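PDB 5OYN: dehydratase, IlvD/Edd family from Caulobacter crescentus, which catalyses the dehydration of D-xylonate to 2-dehydro-3-deoxy-D-arabinonate, and of D-gluconate with similar efficiency, using a [2Fe-2S] cluster and magnesium. Local coordinates for residues T14-R19 / Y259-P264; V178-R183 / T501-S506. One frame throughout, in Å; residues are numbered along the deposited sequence.

Interaction 1: T14-R19 / Y259-P264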
loop_
_atom_site.group_PDB
_atom_site.type_symbol
_atom_site.label_atom_id
_atom_site.label_comp_id
_atom_site.label_asym_id
_atom_site.label_seq_id
_atom_site.Cartn_x
_atom_site.Cartn_y
_atom_site.Cartn_z
ATOM N N THR A 14 33.085 -6.559 7.270
ATOM C CA THR A 14 33.880 -6.173 8.426
ATOM C C THR A 14 33.236 -4.965 9.087
ATOM O O THR A 14 32.997 -3.957 8.402
ATOM C CB THR A 14 35.310 -5.848 8.004
ATOM O OG1 THR A 14 35.951 -7.036 7.512
ATOM C CG2 THR A 14 36.106 -5.280 9.184
ATOM N N PRO A 15 32.937 -5.011 10.387
ATOM C CA PRO A 15 32.126 -3.948 10.997
ATOM C C PRO A 15 32.738 -2.567 10.806
ATOM O O PRO A 15 33.928 -2.410 10.532
ATOM C CB PRO A 15 32.077 -4.337 12.481
ATOM C CG PRO A 15 32.315 -5.805 12.493
ATOM C CD PRO A 15 33.231 -6.100 11.334
ATOM N N ARG A 16 31.891 -1.554 10.951
ATOM C CA ARG A 16 32.278 -0.169 10.729
ATOM C C ARG A 16 31.369 0.721 11.572
ATOM O O ARG A 16 30.226 0.361 11.869
ATOM C CB ARG A 16 32.206 0.181 9.231
ATOM C CG ARG A 16 32.463 1.642 8.894
ATOM C CD ARG A 16 32.247 1.948 7.389
ATOM N NE ARG A 16 33.081 1.136 6.496
ATOM C CZ ARG A 16 34.336 1.443 6.156
ATOM N NH1 ARG A 16 34.901 2.545 6.643
ATOM N NH2 ARG A 16 35.032 0.650 5.336
ATOM N N ARG A 17 31.892 1.864 11.997
ATOM C CA ARG A 17 31.072 2.834 12.715
ATOM C C ARG A 17 30.528 3.795 11.667
ATOM O O ARG A 17 31.232 4.701 11.204
ATOM C CB ARG A 17 31.857 3.556 13.806
ATOM C CG ARG A 17 31.248 4.912 14.205
ATOM C CD ARG A 17 31.608 5.339 15.611
ATOM N NE ARG A 17 30.801 4.634 16.599
ATOM C CZ ARG A 17 30.080 5.247 17.534
ATOM N NH1 ARG A 17 30.075 6.575 17.601
ATOM N NH2 ARG A 17 29.368 4.537 18.403
ATOM N N PHE A 18 29.277 3.572 11.274
ATOM C CA PHE A 18 28.630 4.411 10.285
ATOM C C PHE A 18 28.220 5.747 10.906
ATOM O O PHE A 18 28.042 5.864 12.119
ATOM C CB PHE A 18 27.425 3.682 9.721
ATOM C CG PHE A 18 27.758 2.377 9.058
ATOM C CD1 PHE A 18 28.261 2.349 7.769
ATOM C CD2 PHE A 18 27.533 1.177 9.709
ATOM C CE1 PHE A 18 28.549 1.148 7.145
ATOM C CE2 PHE A 18 27.819 -0.031 9.090
ATOM C CZ PHE A 18 28.337 -0.043 7.805
ATOM N N ARG A 19 28.074 6.771 10.063
ATOM C CA ARG A 19 27.675 8.074 10.593
ATOM C C ARG A 19 26.333 8.005 11.308
ATOM O O ARG A 19 26.049 8.837 12.180
ATOM C CB ARG A 19 27.610 9.108 9.479
ATOM C CG ARG A 19 27.181 8.514 8.183
ATOM C CD ARG A 19 27.342 9.500 7.070
ATOM N NE ARG A 19 26.228 10.436 6.984
ATOM C CZ ARG A 19 26.318 11.717 7.308
ATOM N NH1 ARG A 19 27.474 12.198 7.763
ATOM N NH2 ARG A 19 25.262 12.512 7.178
ATOM N N TYR A 259 29.476 -1.041 3.297
ATOM C CA TYR A 259 30.524 -1.644 4.107
ATOM C C TYR A 259 31.899 -1.412 3.490
ATOM O O TYR A 259 32.828 -0.968 4.177
ATOM C CB TYR A 259 30.244 -3.134 4.305
ATOM C CG TYR A 259 29.328 -3.396 5.495
ATOM C CD1 TYR A 259 27.962 -3.567 5.323
ATOM C CD2 TYR A 259 29.824 -3.442 6.793
ATOM C CE1 TYR A 259 27.122 -3.801 6.399
ATOM C CE2 TYR A 259 28.983 -3.676 7.878
ATOM C CZ TYR A 259 27.633 -3.854 7.672
ATOM O OH TYR A 259 26.776 -4.087 8.730
ATOM N N ASP A 260 32.038 -1.673 2.188
ATOM C CA ASP A 260 33.298 -1.430 1.493
ATOM C C ASP A 260 33.576 0.044 1.273
ATOM O O ASP A 260 34.652 0.373 0.781
ATOM C CB ASP A 260 33.314 -2.153 0.148
ATOM C CG ASP A 260 32.996 -3.621 0.288
ATOM O OD1 ASP A 260 33.064 -4.125 1.436
ATOM O OD2 ASP A 260 32.662 -4.266 -0.731
ATOM N N ASP A 261 32.635 0.926 1.594
ATOM C CA ASP A 261 32.881 2.366 1.605
ATOM C C ASP A 261 33.157 2.917 0.198
ATOM O O ASP A 261 33.971 3.825 0.025
ATOM C CB ASP A 261 34.025 2.701 2.565
ATOM C CG ASP A 261 33.915 4.093 3.147
ATOM O OD1 ASP A 261 32.789 4.635 3.207
ATOM O OD2 ASP A 261 34.967 4.648 3.539
ATOM N N VAL A 262 32.454 2.398 -0.812
ATOM C CA VAL A 262 32.609 2.854 -2.197
ATOM C C VAL A 262 31.706 4.067 -2.424
ATOM O O VAL A 262 30.510 3.922 -2.690
ATOM C CB VAL A 262 32.291 1.744 -3.198
ATOM C CG1 VAL A 262 32.470 2.253 -4.616
ATOM C CG2 VAL A 262 33.131 0.519 -2.933
ATOM N N LYS A 263 32.286 5.267 -2.366
ATOM C CA LYS A 263 31.612 6.547 -2.546
ATOM C C LYS A 263 31.528 6.948 -4.021
ATOM O O LYS A 263 32.243 6.404 -4.873
ATOM C CB LYS A 263 32.349 7.636 -1.766
ATOM C CG LYS A 263 32.297 7.477 -0.251
ATOM C CD LYS A 263 33.183 8.519 0.423
ATOM C CE LYS A 263 33.245 8.311 1.916
ATOM N NZ LYS A 263 33.104 6.857 2.207
ATOM N N PRO A 264 30.636 7.891 -4.358
ATOM C CA PRO A 264 30.615 8.417 -5.736
ATOM C C PRO A 264 31.956 8.958 -6.210
ATOM O O PRO A 264 32.378 8.664 -7.339
ATOM C CB PRO A 264 29.548 9.524 -5.670
ATOM C CG PRO A 264 28.681 9.172 -4.539
ATOM C CD PRO A 264 29.486 8.357 -3.567
#

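Interaction 2: V178-R183 / T501-S506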
loop_
_atom_site.group_PDB
_atom_site.type_symbol
_atom_site.label_atom_id
_atom_site.label_comp_id
_atom_site.label_asym_id
_atom_site.label_seq_id
_atom_site.Cartn_x
_atom_site.Cartn_y
_atom_site.Cartn_z
ATOM N N VAL A 178 5.905 11.153 -31.104
ATOM C CA VAL A 178 4.570 11.174 -31.689
ATOM C C VAL A 178 4.008 12.590 -31.669
ATOM O O VAL A 178 3.276 12.982 -32.580
ATOM C CB VAL A 178 3.653 10.147 -30.977
ATOM C CG1 VAL A 178 3.179 10.640 -29.602
ATOM C CG2 VAL A 178 2.472 9.790 -31.852
ATOM N N ILE A 179 4.378 13.402 -30.678
ATOM C CA ILE A 179 3.894 14.779 -30.641
ATOM C C ILE A 179 4.477 15.585 -31.800
ATOM O O ILE A 179 3.749 16.296 -32.502
ATOM C CB ILE A 179 4.215 15.436 -29.287
ATOM C CG1 ILE A 179 3.612 14.632 -28.120
ATOM C CG2 ILE A 179 3.729 16.881 -29.270
ATOM C CD1 ILE A 179 2.152 14.254 -28.278
ATOM N N TRP A 180 5.796 15.492 -32.018
ATOM C CA TRP A 180 6.432 16.284 -33.074
ATOM C C TRP A 180 6.003 15.829 -34.462
ATOM O O TRP A 180 5.822 16.665 -35.352
ATOM C CB TRP A 180 7.951 16.225 -32.951
ATOM C CG TRP A 180 8.422 16.066 -31.555
ATOM C CD1 TRP A 180 9.283 15.113 -31.080
ATOM C CD2 TRP A 180 8.060 16.875 -30.437
ATOM N NE1 TRP A 180 9.473 15.279 -29.730
ATOM C CE2 TRP A 180 8.729 16.351 -29.308
ATOM C CE3 TRP A 180 7.234 17.991 -30.275
ATOM C CZ2 TRP A 180 8.607 16.915 -28.036
ATOM C CZ3 TRP A 180 7.103 18.547 -28.996
ATOM C CH2 TRP A 180 7.792 18.010 -27.900
ATOM N N ARG A 181 5.844 14.512 -34.680
ATOM C CA ARG A 181 5.323 14.044 -35.966
ATOM C C ARG A 181 3.862 14.425 -36.145
ATOM O O ARG A 181 3.416 14.657 -37.269
ATOM C CB ARG A 181 5.471 12.524 -36.120
ATOM C CG ARG A 181 6.858 11.999 -35.823
ATOM C CD ARG A 181 7.193 10.675 -36.506
ATOM N NE ARG A 181 8.650 10.592 -36.690
ATOM C CZ ARG A 181 9.418 9.569 -36.308
ATOM N NH1 ARG A 181 8.878 8.495 -35.726
ATOM N NH2 ARG A 181 10.737 9.620 -36.516
ATOM N N SER A 182 3.099 14.492 -35.065
ATOM C CA SER A 182 1.692 14.815 -35.217
ATOM C C SER A 182 1.467 16.304 -35.377
ATOM O O SER A 182 0.438 16.695 -35.937
ATOM C CB SER A 182 0.882 14.276 -34.031
ATOM O OG SER A 182 0.633 12.889 -34.213
ATOM N N ARG A 183 2.397 17.135 -34.885
ATOM C CA ARG A 183 2.336 18.567 -35.162
ATOM C C ARG A 183 2.445 18.838 -36.661
ATOM O O ARG A 183 1.826 19.779 -37.173
ATOM C CB ARG A 183 3.440 19.303 -34.393
ATOM C CG ARG A 183 3.119 19.564 -32.923
ATOM C CD ARG A 183 3.635 20.916 -32.439
ATOM N NE ARG A 183 4.877 20.813 -31.671
ATOM C CZ ARG A 183 5.217 21.593 -30.637
ATOM N NH1 ARG A 183 4.419 22.562 -30.209
ATOM N NH2 ARG A 183 6.376 21.409 -30.024
ATOM N N THR A 501 13.443 13.494 -27.370
ATOM C CA THR A 501 12.639 12.750 -28.317
ATOM C C THR A 501 12.511 13.464 -29.654
ATOM O O THR A 501 11.785 12.982 -30.533
ATOM C CB THR A 501 11.251 12.506 -27.709
ATOM O OG1 THR A 501 10.574 13.758 -27.541
ATOM C CG2 THR A 501 11.404 11.871 -26.347
ATOM N N ALA A 502 13.176 14.603 -29.825
ATOM C CA ALA A 502 13.062 15.322 -31.083
ATOM C C ALA A 502 13.843 14.607 -32.175
ATOM O O ALA A 502 14.897 14.013 -31.923
ATOM C CB ALA A 502 13.554 16.760 -30.941
ATOM N N ASP A 503 13.292 14.640 -33.386
ATOM C CA ASP A 503 13.954 14.180 -34.603
ATOM C C ASP A 503 14.352 15.370 -35.484
ATOM O O ASP A 503 14.334 15.296 -36.718
ATOM C CB ASP A 503 13.060 13.206 -35.370
ATOM C CG ASP A 503 11.662 13.766 -35.614
ATOM O OD1 ASP A 503 11.269 14.732 -34.915
ATOM O OD2 ASP A 503 10.953 13.244 -36.505
ATOM N N SER A 504 14.746 16.476 -34.844
ATOM C CA SER A 504 15.193 17.687 -35.517
ATOM C C SER A 504 16.698 17.815 -35.351
ATOM O O SER A 504 17.173 17.826 -34.204
ATOM C CB SER A 504 14.502 18.917 -34.932
ATOM O OG SER A 504 13.121 18.907 -35.207
ATOM N N PRO A 505 17.491 17.922 -36.438
ATOM C CA PRO A 505 18.949 18.109 -36.294
ATOM C C PRO A 505 19.299 19.533 -35.880
ATOM O O PRO A 505 19.929 20.281 -36.614
ATOM C CB PRO A 505 19.465 17.760 -37.696
ATOM C CG PRO A 505 18.353 18.161 -38.608
ATOM C CD PRO A 505 17.059 17.951 -37.848
ATOM N N SER A 506 18.872 19.918 -34.688
ATOM C CA SER A 506 18.958 21.310 -34.289
ATOM C C SER A 506 20.342 21.640 -33.755
ATOM O O SER A 506 21.103 20.767 -33.336
ATOM C CB SER A 506 17.916 21.636 -33.217
ATOM O OG SER A 506 16.597 21.406 -33.674
#

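Interaction 1: T14-R19 / Y259-P264
Phe18 meets one face of the Tyr259 ring edge-on, a T-shaped pair whose planes stand at 86° with the centroids 5.1 Å apart. The leading atom is Phe18 CZ, 3.7 Å from Tyr259 CE2, while the carbonyl oxygen of Thr14 and CA of Pro15 lie at the rim of the tyrosine ring. One face of the Phe18 ring is in turn overlaid, toward its rim, by CB of Arg16. The Arg16 guanidinium presents its NE side to the backbone carbonyl of Tyr259: both NE (3.1 Å) and NH2 (3.0 Å) donate to Tyr259 O, which lies slightly out of the guanidinium plane. With CG anti to the backbone N (chi1 174°) and a bend at chi3, the arginine chain reaches across to this carbonyl. Over one guanidinium face sits CB of Asp261, its carboxylate stacked at 29°; the salt bridge from Arg16 NH1 to Asp261 OD2 is long and rests on charge alone. Lys263 NZ also pairs with Asp261, completing a small ionic network. The contact thus joins the N-terminal loop before helix 21-24 to the turn leaving helix 241-259, where Asp261 has positive phi, ahead of helix 264-267.

Interaction 2: V178-R183 / T501-S506
Beside the cofactor site, the loop that carries Thr501 meets helix 177-187 through the indole of Trp180. Thr501 has its side chain about 6 Å from the [2Fe-2S] cluster, about 7 Å from the magnesium ion and about 5 Å from the side chain of the cluster ligand Cys210. Trp180 NE1 donates to Thr501 OG1 at 2.9 Å, with an N-H...O angle of 156° and the oxygen close to the indole plane. The threonine hydroxyl lies between its own backbone N and carbonyl carbon (chi1 65°), directed at the pyrrole edge of the indole. Thr501 O lies at that same edge, in plane, 3.3 Å from Trp180 CD1. The hydroxyl is also hydrogen-bonded to Ser499, so the buried hydroxyl is held by Trp180 and Ser499, which would limit its rotation. The two segments belong to the N-terminal and C-terminal family regions of the IlvD/Edd dehydratases, and the contact bridges them next to the metal centres. One helical position further on, Arg181 reaches the loop where it is less buried. Its chain is extended from CG to NE, bringing NE to 3.5 Å and NH2 to 3.6 Å from Asp503 OD2. This is a salt bridge with the guanidinium and carboxylate planes 73° apart. The stronger partner of Asp503 OD2 is Arg184 of the same helix, so the carboxylate oxygen is shared by two arginines. Elsewhere on the helix, Arg183 forms salt bridges with Asp31 and with the C-terminal carboxylate of His600, both of a second subunit, and Ile179 packs on Leu35 of that subunit.

The two contacts lie on opposite sides of the chain's centre, with their own centres 46 Å apart and nearest atoms about 27 Å apart, and they do not touch. Interaction 1 is a surface contact about 30 Å from the chain's centre and away from the annotated sites. Interaction 2 is buried, about 17 Å from that centre, and borders the active site, with the side chain of Trp180 about 6 Å from that of the magnesium ligand Glu472. Their segments alternate along the sequence: 178-183 falls between the two halves of interaction 1, and 259-264 between those of interaction 2. Only interaction 2 has another subunit within reach of its segments.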